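Local atomic coordinates of glucose-6-phosphate 1-dehydrogenase (Mycobacterium avium, PDB entry 4LGV), a protein that catalyses the oxidation of glucose 6-phosphate to 6-phosphogluconolactone with a nicotinamide coenzyme, the entry step of the pentose phosphate pathway. Residues Arg249-Asn254 with Leu337-Ala342; Asp192-Lys197 with Met229-Gly234; Gly460-Glu465 with Trp477-Leu482; Ile225-Ala230 with Asn254-Val259; Lys279-Phe284 with Arg433-Glu438. All coordinates share one frame; numbering follows the deposited sequence. Where two conformers were deposited one is given.

How the interactions relate
Helix 246-264 and the mixed sheet on which it lies join most of these contacts. Interactions 1 and 4 place successive parts of the helix on neighbouring strands 335-340 and 222-230, their centres about 8 Å apart. Interaction 2 adds the DHFLGK peptide, which in relatives lines the glucose 6-phosphate site; it shares Met229 with interaction 4 and meets interaction 1 through the Lys341 NZ to Glu231 OE1 salt bridge, 2.8 Å. Interaction 5 lies beside helix 246-264, joined to interaction 4 by the Gln258 OE1 to Lys280 NZ hydrogen bond, 2.8 Å. Interaction 3 is farther out, touching interactions 1 and 4 (centres about 14 Å apart), and about 30 Å from interaction 5.

Interaction 1: residues Arg249-Asn254 with Leu337-Ala342; sequences RDVVQN and LRAGKA
Val251 and Val252 of helix 246-264 pack against Ala339 and Leu337 of strand 335-340, a helix-on-sheet contact in the alpha+beta domain of glucose-6-phosphate dehydrogenase. Val251 reaches across with CG2, which meets the CB of Ala339 at 3.7 Å. With CG1 anti to the carbonyl carbon (chi1 -59°), CG2 takes the crowded position between the backbone N and the carbonyl carbon, and the small alanine lets the helix come near: the CA atoms of Val251 and Ala339 are 7.5 Å apart. One residue on, CG2 of Val252 lies 4.0 Å from CD2 of Leu337, the two branched chains crossing at a slant. Beta-branched valines suit this face, being short, stiff and wholly apolar.

The polar end of the contact is of another kind. Asp250 OD2 and Lys341 NZ stand 4.3 Å apart, too far for a salt bridge, and a water spans them: it donates to OD2 of Asp250 at 2.7 Å and accepts from NZ of Lys341 at 2.7 Å. The lysine bends at its second torsion (chi2 -73°) and then runs extended, which carries NZ toward the helix although its CB points elsewhere. Its salt bridge is made with Glu231.

Leu321 of strand 318-323 touches both Val252 and Leu337, Phe194, from a loop, touches Val251, and Tyr242 of helix 239-243 touches both Asp250 and Lys341.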
# COMPACT_ATOMS: atom_id res chain seq x y z
N ARG A 249 3.90 -29.50 24.68
CA ARG A 249 4.18 -28.77 25.93
C ARG A 249 5.62 -28.33 26.02
O ARG A 249 5.94 -27.32 26.65
CB ARG A 249 3.88 -29.64 27.15
CG ARG A 249 2.39 -29.94 27.36
CD ARG A 249 2.22 -30.72 28.65
NE ARG A 249 0.84 -31.10 28.88
CZ ARG A 249 0.28 -32.22 28.43
NH1 ARG A 249 0.98 -33.10 27.72
NH2 ARG A 249 -1.00 -32.46 28.69
N ASP A 250 6.50 -29.10 25.40
CA ASP A 250 7.93 -28.89 25.53
C ASP A 250 8.40 -27.66 24.75
O ASP A 250 9.13 -26.87 25.27
CB ASP A 250 8.70 -30.13 25.06
CG ASP A 250 10.17 -30.05 25.35
OD1 ASP A 250 10.53 -29.58 26.44
OD2 ASP A 250 10.97 -30.48 24.48
N VAL A 251 7.98 -27.54 23.49
CA VAL A 251 8.49 -26.47 22.58
C VAL A 251 7.45 -25.54 21.96
O VAL A 251 7.76 -24.39 21.60
CB VAL A 251 9.36 -27.05 21.43
CG1 VAL A 251 10.56 -27.79 21.97
CG2 VAL A 251 8.57 -28.03 20.58
N VAL A 252 6.21 -26.00 21.84
CA VAL A 252 5.20 -25.21 21.14
C VAL A 252 4.56 -24.13 22.00
O VAL A 252 4.55 -22.95 21.62
CB VAL A 252 4.12 -26.11 20.50
CG1 VAL A 252 3.05 -25.27 19.82
CG2 VAL A 252 4.74 -27.02 19.47
N GLN A 253 4.02 -24.55 23.14
CA GLN A 253 3.23 -23.70 24.02
C GLN A 253 3.91 -22.38 24.36
O GLN A 253 3.28 -21.33 24.35
CB GLN A 253 2.89 -24.47 25.31
CG GLN A 253 2.16 -23.66 26.39
CD GLN A 253 3.11 -22.96 27.33
OE1 GLN A 253 4.07 -23.55 27.80
NE2 GLN A 253 2.86 -21.68 27.61
N ASN A 254 5.18 -22.43 24.66
CA ASN A 254 5.94 -21.25 25.08
C ASN A 254 6.92 -20.83 23.97
O ASN A 254 6.73 -19.80 23.35
CB ASN A 254 6.67 -21.52 26.41
CG ASN A 254 7.11 -20.27 27.10
OD1 ASN A 254 6.47 -19.24 27.00
ND2 ASN A 254 8.23 -20.33 27.81
N LEU A 337 3.26 -25.04 11.54
CA LEU A 337 4.31 -25.24 12.49
C LEU A 337 4.63 -26.73 12.62
O LEU A 337 3.72 -27.54 12.66
CB LEU A 337 3.86 -24.68 13.79
CG LEU A 337 4.84 -24.71 14.92
CD1 LEU A 337 4.49 -23.55 15.85
CD2 LEU A 337 4.79 -26.06 15.62
N ARG A 338 5.93 -27.07 12.63
CA ARG A 338 6.36 -28.43 12.87
C ARG A 338 7.56 -28.41 13.78
O ARG A 338 8.46 -27.55 13.67
CB ARG A 338 6.68 -29.17 11.59
CG ARG A 338 7.85 -28.62 10.81
CD ARG A 338 8.09 -29.42 9.53
NE ARG A 338 9.09 -28.74 8.71
CZ ARG A 338 9.65 -29.24 7.63
NH1 ARG A 338 9.30 -30.45 7.21
NH2 ARG A 338 10.57 -28.56 6.96
N ALA A 339 7.52 -29.31 14.75
CA ALA A 339 8.60 -29.45 15.73
C ALA A 339 8.78 -30.93 16.08
O ALA A 339 7.81 -31.65 16.24
CB ALA A 339 8.28 -28.66 16.96
N GLY A 340 10.02 -31.38 16.21
CA GLY A 340 10.24 -32.75 16.58
C GLY A 340 11.64 -33.22 16.86
O GLY A 340 12.61 -32.63 16.41
N LYS A 341 11.71 -34.30 17.63
CA LYS A 341 12.95 -35.01 17.96
C LYS A 341 13.34 -35.98 16.86
O LYS A 341 12.49 -36.47 16.12
CB LYS A 341 12.78 -35.81 19.25
CG LYS A 341 12.39 -34.96 20.45
CD LYS A 341 13.57 -34.12 20.95
CE LYS A 341 13.20 -33.42 22.23
NZ LYS A 341 14.28 -32.54 22.70
N ALA A 342 14.63 -36.24 16.77
CA ALA A 342 15.18 -37.21 15.83
C ALA A 342 14.80 -36.87 14.38
O ALA A 342 14.41 -37.74 13.59
CB ALA A 342 14.72 -38.63 16.20
O HOH W 1 13.60 -31.09 24.84

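Interaction 2: residues Asp192-Lys197 with Met229-Gly234; sequences DHFLGK and MAEDFG
OD1 of Asp192 is gripped twice, by the backbone N of Phe194 at 3.1 Å and by a salt bridge from Lys163 NZ, and the first probably helps set where the Phe194 ring meets Met229 and Glu231. The bond from Phe194 N closes an Asx turn; it reaches OD1 on the anti side, 29° out of the carboxylate plane. OD2 pairs with Asn254.

With CG anti to its carbonyl carbon (chi1 -72°), the phenylalanine sends its ring toward the end of strand 222-230. Met229 runs extended, its side chain crossing that of Phe194 at about a right angle, and its CE methyl comes 3.6 Å from CE1 of Phe194. The sulfur SD stands above the face, 5.4 Å from the ring centroid, a distant Met-aromatic contact. Glu231 comes from the opposite direction: its OE2 lies in the ring plane at the edge, 3.9 Å from CE1 of Phe194, while OE1 is salt-bridged to Lys341.

DHFLGK matches the family's signature peptide, which in relatives lines the glucose 6-phosphate site, so the contact probably borders it. The carboxylate oxygen meets the ring's slightly positive rim, so Phe194 probably suits both neighbours, offering edge to charge and face to sulfur.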
# COMPACT_ATOMS: atom_id res chain seq x y z
N ASP A 192 12.70 -20.71 30.88
CA ASP A 192 12.55 -21.73 29.83
C ASP A 192 13.79 -21.62 28.97
O ASP A 192 13.97 -20.63 28.27
CB ASP A 192 11.28 -21.48 29.02
CG ASP A 192 11.04 -22.55 27.93
OD1 ASP A 192 11.99 -23.21 27.48
OD2 ASP A 192 9.86 -22.75 27.56
N HIS A 193 14.65 -22.64 29.04
CA HIS A 193 15.95 -22.58 28.38
C HIS A 193 15.84 -22.29 26.91
O HIS A 193 16.67 -21.60 26.38
CB HIS A 193 16.72 -23.87 28.61
CG HIS A 193 16.85 -24.19 30.05
ND1 HIS A 193 17.18 -25.44 30.51
CD2 HIS A 193 16.61 -23.43 31.15
CE1 HIS A 193 17.15 -25.43 31.82
NE2 HIS A 193 16.82 -24.23 32.24
N PHE A 194 14.77 -22.80 26.26
CA PHE A 194 14.58 -22.49 24.83
C PHE A 194 14.52 -20.99 24.53
O PHE A 194 15.09 -20.53 23.55
CB PHE A 194 13.35 -23.17 24.27
CG PHE A 194 13.50 -24.65 24.10
CD1 PHE A 194 14.44 -25.17 23.23
CD2 PHE A 194 12.71 -25.51 24.77
CE1 PHE A 194 14.58 -26.54 23.06
CE2 PHE A 194 12.85 -26.87 24.63
CZ PHE A 194 13.78 -27.41 23.77
N LEU A 195 13.86 -20.22 25.38
CA LEU A 195 13.76 -18.76 25.20
C LEU A 195 15.07 -18.04 25.22
O LEU A 195 15.23 -17.04 24.55
CB LEU A 195 12.83 -18.12 26.25
CG LEU A 195 11.42 -17.99 25.69
CD1 LEU A 195 10.82 -19.36 25.46
CD2 LEU A 195 10.58 -17.18 26.66
N GLY A 196 16.05 -18.60 25.93
CA GLY A 196 17.41 -18.09 25.94
C GLY A 196 18.07 -18.11 24.61
O GLY A 196 19.09 -17.45 24.44
N LYS A 197 17.52 -18.84 23.64
CA LYS A 197 18.03 -18.87 22.27
C LYS A 197 17.45 -17.79 21.40
O LYS A 197 17.83 -17.66 20.24
CB LYS A 197 17.68 -20.21 21.60
CG LYS A 197 18.34 -21.42 22.22
CD LYS A 197 17.85 -22.74 21.59
CE LYS A 197 18.77 -23.91 21.96
NZ LYS A 197 20.09 -23.73 21.26
N MET A 229 10.95 -26.37 13.76
CA MET A 229 11.92 -26.60 14.80
C MET A 229 12.35 -28.07 14.79
O MET A 229 11.60 -28.94 15.21
CB MET A 229 11.38 -26.29 16.17
CG MET A 229 12.41 -26.78 17.19
SD MET A 229 11.99 -26.29 18.82
CE MET A 229 13.47 -26.86 19.64
N ALA A 230 13.57 -28.32 14.34
CA ALA A 230 14.09 -29.67 14.23
C ALA A 230 15.28 -29.90 15.14
O ALA A 230 16.18 -29.04 15.25
CB ALA A 230 14.46 -29.95 12.79
N GLU A 231 15.28 -31.02 15.83
CA GLU A 231 16.47 -31.45 16.59
C GLU A 231 16.88 -32.84 16.05
O GLU A 231 16.04 -33.69 15.85
CB GLU A 231 16.15 -31.51 18.10
CG GLU A 231 15.87 -30.13 18.69
CD GLU A 231 15.42 -30.17 20.13
OE1 GLU A 231 14.50 -30.95 20.47
OE2 GLU A 231 16.00 -29.47 20.95
N ASP A 232 18.17 -33.01 15.79
CA ASP A 232 18.69 -34.24 15.19
C ASP A 232 19.15 -35.21 16.26
O ASP A 232 20.17 -35.86 16.11
CB ASP A 232 19.84 -33.95 14.20
CG ASP A 232 21.03 -33.18 14.81
OD1 ASP A 232 20.94 -32.68 15.95
OD2 ASP A 232 22.08 -33.08 14.14
N PHE A 233 18.42 -35.26 17.37
CA PHE A 233 18.73 -36.18 18.47
C PHE A 233 17.41 -36.55 19.14
O PHE A 233 16.39 -35.87 18.98
CB PHE A 233 19.72 -35.57 19.48
CG PHE A 233 19.41 -34.14 19.89
CD1 PHE A 233 18.51 -33.87 20.92
CD2 PHE A 233 19.99 -33.05 19.23
CE1 PHE A 233 18.21 -32.58 21.30
CE2 PHE A 233 19.70 -31.76 19.60
CZ PHE A 233 18.80 -31.51 20.64
N GLY A 234 17.45 -37.68 19.84
CA GLY A 234 16.31 -38.18 20.57
C GLY A 234 16.39 -37.70 22.01
O GLY A 234 17.01 -36.70 22.30

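Interaction 3: residues Gly460-Glu465 with Trp477-Leu482; sequences GSWGPE and WQQPWL
Neither run forms a regular helix or strand, and the CA atoms of Trp462 and Gln479 come no nearer than 9.8 Å, so the long Trp462 side chain must bridge the distance to Gln479 and Pro480. An ST turn shapes the backbone at its base: Ser461 OG accepts from the N of Gly463 at 3.2 Å. Gly463 follows with a positive phi of 115°, where a CB would collide with the preceding carbonyl oxygen, so the bend requires glycine.

From this turn the indole points its six-membered ring at Pro480. CH2 of Trp462 lies 3.5 Å from CG of Pro480, and CZ2 of Trp462 lies 3.6 Å from CD of Pro480, two neighbouring ring atoms against two neighbouring methylenes. The side chains approach from opposite directions, and the proline ring meets the indole obliquely. Gln479 bends at its second torsion (chi2 -78°) and brings NE2 to the indole edge, 3.5 Å from NE1 of Trp462, the amide plane turned 75° from the ring; two donors meet here without a bond, and with two conformers modelled the approach is doubtful.

Val347 and Glu349 of strand 347-354 touch Pro480, while Arg338, Pro344 and His345 touch Trp462. The contact joins the loop after strand 454-457 to the C-terminal tail. Its cohesion comes from apolar packing of proline methylenes against the six-membered ring of the indole: no hydrogen bond crosses between the runs.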
# COMPACT_ATOMS: atom_id res chain seq x y z
N GLY A 460 15.81 -39.77 11.90
CA GLY A 460 16.56 -39.26 10.77
C GLY A 460 15.65 -38.89 9.62
O GLY A 460 16.13 -38.34 8.64
N SER A 461 14.36 -39.21 9.70
CA SER A 461 13.41 -38.76 8.67
C SER A 461 12.86 -37.40 9.05
O SER A 461 13.13 -36.91 10.16
CB SER A 461 12.25 -39.78 8.50
OG SER A 461 11.33 -39.70 9.58
N TRP A 462 12.09 -36.79 8.15
CA TRP A 462 11.43 -35.49 8.42
C TRP A 462 10.15 -35.64 9.23
O TRP A 462 9.50 -34.65 9.54
CB TRP A 462 11.14 -34.70 7.11
CG TRP A 462 12.28 -33.86 6.77
CD1 TRP A 462 13.14 -34.01 5.72
CD2 TRP A 462 12.79 -32.79 7.56
NE1 TRP A 462 14.15 -33.06 5.79
CE2 TRP A 462 13.95 -32.31 6.92
CE3 TRP A 462 12.35 -32.17 8.74
CZ2 TRP A 462 14.66 -31.25 7.40
CZ3 TRP A 462 13.08 -31.13 9.23
CH2 TRP A 462 14.21 -30.67 8.57
N GLY A 463 9.78 -36.86 9.56
CA GLY A 463 8.60 -37.08 10.35
C GLY A 463 7.53 -37.83 9.58
O GLY A 463 7.73 -38.23 8.45
N PRO A 464 6.39 -38.04 10.22
CA PRO A 464 5.28 -38.73 9.57
C PRO A 464 4.82 -38.07 8.27
O PRO A 464 4.77 -36.83 8.18
CB PRO A 464 4.16 -38.67 10.62
CG PRO A 464 4.63 -37.80 11.72
CD PRO A 464 6.05 -37.41 11.50
N GLU A 465 4.45 -38.90 7.30
CA GLU A 465 3.95 -38.44 6.00
C GLU A 465 2.63 -37.65 6.13
O GLU A 465 2.31 -36.82 5.29
CB GLU A 465 3.79 -39.62 5.04
N TRP A 477 6.32 -28.12 2.44
CA TRP A 477 7.42 -27.94 3.37
C TRP A 477 8.72 -27.91 2.56
O TRP A 477 8.96 -28.80 1.76
CB TRP A 477 7.50 -29.09 4.34
CG TRP A 477 6.33 -29.19 5.32
CD1 TRP A 477 5.36 -30.11 5.30
CD2 TRP A 477 6.09 -28.38 6.47
NE1 TRP A 477 4.50 -29.93 6.34
CE2 TRP A 477 4.91 -28.85 7.07
CE3 TRP A 477 6.71 -27.28 7.02
CZ2 TRP A 477 4.37 -28.30 8.20
CZ3 TRP A 477 6.17 -26.74 8.16
CH2 TRP A 477 5.03 -27.27 8.75
N GLN A 478 9.53 -26.88 2.76
CA GLN A 478 10.79 -26.71 2.03
C GLN A 478 11.94 -27.26 2.87
O GLN A 478 11.82 -27.42 4.10
CB GLN A 478 11.09 -25.23 1.79
CG GLN A 478 10.00 -24.43 1.10
CD GLN A 478 9.81 -24.81 -0.35
OE1 GLN A 478 10.74 -24.74 -1.11
NE2 GLN A 478 8.60 -25.25 -0.72
N GLN A 479 13.05 -27.57 2.20
CA GLN A 479 14.29 -27.91 2.91
C GLN A 479 14.75 -26.70 3.69
O GLN A 479 14.87 -25.61 3.13
CB GLN A 479 15.44 -28.39 2.00
CG GLN A 479 15.85 -29.88 2.16
CD GLN A 479 16.73 -30.24 3.39
OE1 GLN A 479 17.49 -29.41 3.95
NE2 GLN A 479 16.63 -31.50 3.80
N PRO A 480 15.04 -26.87 4.98
CA PRO A 480 15.43 -25.73 5.76
C PRO A 480 16.77 -25.20 5.39
O PRO A 480 17.63 -25.95 4.93
CB PRO A 480 15.49 -26.27 7.20
CG PRO A 480 14.65 -27.47 7.18
CD PRO A 480 14.90 -28.06 5.82
N TRP A 481 16.95 -23.90 5.61
CA TRP A 481 18.21 -23.26 5.41
C TRP A 481 19.20 -23.58 6.53
O TRP A 481 19.08 -23.05 7.62
CB TRP A 481 18.00 -21.76 5.29
CG TRP A 481 19.24 -21.00 5.15
CD1 TRP A 481 20.34 -21.34 4.45
CD2 TRP A 481 19.48 -19.72 5.70
NE1 TRP A 481 21.27 -20.36 4.53
CE2 TRP A 481 20.78 -19.34 5.30
CE3 TRP A 481 18.74 -18.85 6.51
CZ2 TRP A 481 21.36 -18.10 5.68
CZ3 TRP A 481 19.32 -17.62 6.88
CH2 TRP A 481 20.62 -17.27 6.48
N LEU A 482 20.20 -24.41 6.22
CA LEU A 482 21.22 -24.80 7.21
C LEU A 482 22.44 -23.90 7.21
O LEU A 482 22.84 -23.38 6.16
CB LEU A 482 21.66 -26.24 6.97
CG LEU A 482 20.50 -27.24 6.81
CD1 LEU A 482 21.00 -28.61 6.38
CD2 LEU A 482 19.68 -27.33 8.08

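Interaction 4: residues Ile225-Ala230 with Asn254-Val259; sequences IHITMA and NHLLQV
The imidazole of His255 has the sulfur of Met229 at its edge and the ring of Phe194 nearby, the two ring planes only about 20° apart. SD of Met229 lies essentially in the imidazole plane, 4.0 Å from CD2 of His255. The methionine runs across the histidine at about a right angle, so the thioether passes the rim of the ring. The imidazole swings out with CG anti to the backbone N (chi1 -177°).

Leu256 packs nearer the sheet. Both its methyls lie against the base of the methionine, CD1 at 3.9 Å and CD2 at 4.0 Å from CB of Met229, and CD2 also lies 4.2 Å from CG2 of Ile227. A forked leucine is well suited to cover two strand residues at once, while Ile227 and Met229, two apart on one strand, turn the same face to the helix.

Strand 222-230 and helix 246-264 run roughly antiparallel here, their short axes 10.3 Å apart at an angle of 147°, the usual layered packing of a helix on a beta-sheet. The helix is kinked, with a wider pi-type turn, at the turn that carries His255. In relatives the QNHL segment holds the probable catalytic histidine, so this packing probably lies beside the active site.

Chemically, the sulfur's nearest ring atom is CD2, a carbon, so the contact probably draws on dispersion and weak polarity, while ND1 is bonded to Gln198.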
# COMPACT_ATOMS: atom_id res chain seq x y z
N ILE A 225 3.13 -18.74 6.20
CA ILE A 225 4.28 -18.86 7.09
C ILE A 225 4.49 -20.31 7.53
O ILE A 225 3.53 -20.97 7.89
CB ILE A 225 4.08 -17.98 8.33
CG1 ILE A 225 3.95 -16.51 7.91
CG2 ILE A 225 5.27 -18.12 9.25
CD1 ILE A 225 3.67 -15.53 8.99
N HIS A 226 5.74 -20.79 7.49
CA HIS A 226 6.09 -22.12 8.01
C HIS A 226 7.15 -21.97 9.09
O HIS A 226 8.18 -21.32 8.88
CB HIS A 226 6.70 -23.03 6.97
CG HIS A 226 5.76 -23.47 5.92
ND1 HIS A 226 6.14 -24.31 4.89
CD2 HIS A 226 4.47 -23.15 5.67
CE1 HIS A 226 5.11 -24.54 4.09
NE2 HIS A 226 4.09 -23.83 4.54
N ILE A 227 6.88 -22.54 10.25
CA ILE A 227 7.82 -22.55 11.34
C ILE A 227 8.30 -23.98 11.57
O ILE A 227 7.50 -24.90 11.76
CB ILE A 227 7.17 -22.02 12.61
CG1 ILE A 227 6.89 -20.53 12.41
CG2 ILE A 227 8.08 -22.26 13.79
CD1 ILE A 227 6.17 -19.85 13.57
N THR A 228 9.60 -24.18 11.49
CA THR A 228 10.19 -25.50 11.64
C THR A 228 11.15 -25.47 12.80
O THR A 228 12.06 -24.65 12.84
CB THR A 228 10.97 -25.92 10.39
OG1 THR A 228 10.08 -26.06 9.28
CG2 THR A 228 11.69 -27.24 10.62
N MET A 229 10.95 -26.37 13.76
CA MET A 229 11.92 -26.60 14.80
C MET A 229 12.35 -28.07 14.79
O MET A 229 11.60 -28.94 15.21
CB MET A 229 11.38 -26.29 16.17
CG MET A 229 12.41 -26.78 17.19
SD MET A 229 11.99 -26.29 18.82
CE MET A 229 13.47 -26.86 19.64
N ALA A 230 13.57 -28.32 14.34
CA ALA A 230 14.09 -29.67 14.23
C ALA A 230 15.28 -29.90 15.14
O ALA A 230 16.18 -29.04 15.25
CB ALA A 230 14.46 -29.95 12.79
N ASN A 254 5.18 -22.43 24.66
CA ASN A 254 5.94 -21.25 25.08
C ASN A 254 6.92 -20.83 23.97
O ASN A 254 6.73 -19.80 23.35
CB ASN A 254 6.67 -21.52 26.41
CG ASN A 254 7.11 -20.27 27.10
OD1 ASN A 254 6.47 -19.24 27.00
ND2 ASN A 254 8.23 -20.33 27.81
N HIS A 255 7.93 -21.64 23.70
CA HIS A 255 9.02 -21.25 22.79
C HIS A 255 8.56 -20.81 21.40
O HIS A 255 8.80 -19.66 20.99
CB HIS A 255 10.03 -22.40 22.67
CG HIS A 255 11.23 -22.11 21.82
ND1 HIS A 255 11.94 -20.94 21.90
CD2 HIS A 255 11.87 -22.86 20.88
CE1 HIS A 255 12.94 -20.96 21.04
NE2 HIS A 255 12.94 -22.13 20.43
N LEU A 256 7.90 -21.71 20.68
CA LEU A 256 7.61 -21.44 19.29
C LEU A 256 6.52 -20.40 19.13
O LEU A 256 6.59 -19.59 18.22
CB LEU A 256 7.28 -22.72 18.53
CG LEU A 256 8.41 -23.69 18.33
CD1 LEU A 256 8.01 -24.91 17.50
CD2 LEU A 256 9.59 -23.03 17.66
N LEU A 257 5.50 -20.43 19.98
CA LEU A 257 4.49 -19.37 19.94
C LEU A 257 5.07 -18.02 20.31
O LEU A 257 4.69 -17.00 19.75
CB LEU A 257 3.32 -19.72 20.85
CG LEU A 257 2.39 -20.81 20.28
CD1 LEU A 257 1.29 -21.17 21.28
CD2 LEU A 257 1.76 -20.34 18.99
N GLN A 258 6.05 -17.99 21.18
CA GLN A 258 6.74 -16.72 21.49
C GLN A 258 7.53 -16.22 20.27
O GLN A 258 7.60 -15.05 20.03
CB GLN A 258 7.66 -16.88 22.71
CG GLN A 258 6.90 -16.96 24.04
CD GLN A 258 6.72 -15.62 24.69
OE1 GLN A 258 7.60 -14.75 24.63
NE2 GLN A 258 5.57 -15.42 25.33
N VAL A 259 8.16 -17.16 19.55
CA VAL A 259 8.90 -16.83 18.33
C VAL A 259 7.93 -16.26 17.26
O VAL A 259 8.21 -15.22 16.68
CB VAL A 259 9.61 -18.05 17.74
CG1 VAL A 259 10.02 -17.81 16.30
CG2 VAL A 259 10.87 -18.33 18.53

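Interaction 5: residues Lys279-Phe284 with Arg433-Glu438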
# COMPACT_ATOMS: atom_id res chain seq x y z
N LYS A 279 2.93 -6.28 23.33
CA LYS A 279 2.72 -6.52 21.92
C LYS A 279 2.55 -8.02 21.62
O LYS A 279 1.76 -8.40 20.77
CB LYS A 279 3.87 -5.97 21.11
CG LYS A 279 3.99 -4.46 21.17
CD LYS A 279 2.90 -3.78 20.37
CE LYS A 279 1.92 -3.02 21.20
NZ LYS A 279 0.87 -2.47 20.26
N LYS A 280 3.31 -8.85 22.35
CA LYS A 280 3.22 -10.26 22.16
C LYS A 280 1.80 -10.73 22.56
O LYS A 280 1.21 -11.50 21.85
CB LYS A 280 4.27 -10.98 22.99
CG LYS A 280 5.74 -10.80 22.57
CD LYS A 280 6.52 -11.89 23.30
CE LYS A 280 7.96 -11.62 23.62
NZ LYS A 280 8.30 -12.10 24.99
N ALA A 281 1.30 -10.26 23.70
CA ALA A 281 0.02 -10.68 24.18
C ALA A 281 -1.06 -10.34 23.15
O ALA A 281 -1.94 -11.13 22.90
CB ALA A 281 -0.32 -10.02 25.54
N GLU A 282 -0.99 -9.15 22.56
CA GLU A 282 -1.96 -8.79 21.52
C GLU A 282 -2.03 -9.80 20.39
O GLU A 282 -3.08 -9.96 19.81
CB GLU A 282 -1.59 -7.46 20.84
CG GLU A 282 -1.86 -6.27 21.66
CD GLU A 282 -1.56 -4.98 20.88
OE1 GLU A 282 -0.97 -4.99 19.69
OE2 GLU A 282 -1.93 -3.97 21.52
N VAL A 283 -0.88 -10.36 20.01
CA VAL A 283 -0.85 -11.35 18.95
C VAL A 283 -1.69 -12.53 19.37
O VAL A 283 -2.54 -12.99 18.64
CB VAL A 283 0.58 -11.83 18.65
CG1 VAL A 283 0.55 -13.01 17.67
CG2 VAL A 283 1.41 -10.72 18.05
N PHE A 284 -1.40 -13.05 20.56
CA PHE A 284 -2.03 -14.30 21.01
C PHE A 284 -3.54 -14.09 21.14
O PHE A 284 -4.33 -15.02 20.89
CB PHE A 284 -1.41 -14.76 22.35
CG PHE A 284 0.04 -15.09 22.27
CD1 PHE A 284 0.55 -15.84 21.20
CD2 PHE A 284 0.90 -14.68 23.27
CE1 PHE A 284 1.89 -16.15 21.14
CE2 PHE A 284 2.25 -14.98 23.20
CZ PHE A 284 2.75 -15.74 22.14
N ARG A 433 5.48 -13.46 30.23
CA ARG A 433 4.63 -12.83 31.21
C ARG A 433 3.33 -13.61 31.31
O ARG A 433 2.93 -14.32 30.38
CB ARG A 433 4.37 -11.38 30.81
CG ARG A 433 3.83 -10.49 31.91
CD ARG A 433 3.73 -9.03 31.49
NE ARG A 433 2.73 -8.82 30.43
CZ ARG A 433 2.53 -7.67 29.76
NH1 ARG A 433 3.26 -6.57 30.05
NH2 ARG A 433 1.61 -7.59 28.82
N GLU A 434 2.68 -13.48 32.46
CA GLU A 434 1.51 -14.27 32.82
C GLU A 434 0.40 -14.27 31.77
O GLU A 434 -0.18 -15.32 31.44
CB GLU A 434 1.07 -13.74 34.19
CG GLU A 434 -0.36 -13.90 34.67
CD GLU A 434 -0.67 -12.94 35.89
OE1 GLU A 434 -1.54 -12.06 35.77
OE2 GLU A 434 -0.04 -13.03 36.98
N ASP A 435 0.07 -13.10 31.25
CA ASP A 435 -1.02 -12.99 30.27
C ASP A 435 -0.68 -13.83 29.01
O ASP A 435 -1.52 -14.53 28.49
CB ASP A 435 -1.33 -11.53 29.95
CG ASP A 435 -0.08 -10.73 29.46
OD1 ASP A 435 1.10 -11.17 29.53
OD2 ASP A 435 -0.28 -9.60 29.03
N ALA A 436 0.57 -13.81 28.57
CA ALA A 436 0.97 -14.62 27.41
C ALA A 436 0.92 -16.12 27.72
O ALA A 436 0.49 -16.93 26.91
CB ALA A 436 2.36 -14.23 26.98
N ILE A 437 1.35 -16.47 28.91
CA ILE A 437 1.29 -17.85 29.32
C ILE A 437 -0.16 -18.36 29.19
O ILE A 437 -0.40 -19.42 28.61
CB ILE A 437 1.87 -18.00 30.75
CG1 ILE A 437 3.35 -17.55 30.79
CG2 ILE A 437 1.45 -19.34 31.36
CD1 ILE A 437 4.38 -18.63 30.86
N GLU A 438 -1.11 -17.62 29.74
CA GLU A 438 -2.50 -18.06 29.76
C GLU A 438 -3.11 -18.09 28.37
O GLU A 438 -3.81 -19.01 28.04
CB GLU A 438 -3.31 -17.20 30.73
CG GLU A 438 -2.80 -17.46 32.13
CD GLU A 438 -3.69 -16.93 33.26
OE1 GLU A 438 -4.89 -16.65 33.01
OE2 GLU A 438 -3.16 -16.86 34.41
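Phe284 presents the edge of its ring to Ala436: CE2 lies 3.9 Å and CD2 4.0 Å from the alanine CB, which sits near the ring plane. The ring is swung out with CG anti to the carbonyl carbon (chi1 -63°), which brings it alongside the neighbouring helix. Ala281, one turn earlier, points its CB at the carboxylate of Asp435, 3.5 Å from OD2. Small residues at both positions let the backbones come close, with the CA atoms of Ala281 and Ala436 only 5.2 Å apart.

This is helix-to-helix packing, of the end of helix 273-284 against the start of helix 434-449. Arg433 occupies the N-cap position of the latter. Its guanidinium grips Asp435 side-on with two nitrogens, NE to OD1 at 3.0 Å and NH2 to OD2 at 2.8 Å. The first bond is almost straight, 174°, and lies in the guanidinium plane, though it meets OD1 from above the carboxylate plane; the second uses the syn lone pair of OD2. Held in this way, the carboxylate is kept turned toward Ala281. Arg433 also bridges to Asp274 and Asp278 on the facing helix, adding charge pairing to the apolar contact.

On another side of helix 273-284, Lys279 NZ is salt-bridged to Glu282 OE1 at 3.2 Å, and the same pair exchanges salt bridges with Glu282 and Lys279 of a neighbouring subunit. Leu257 and Ala261 of helix 246-264 pack on Phe284.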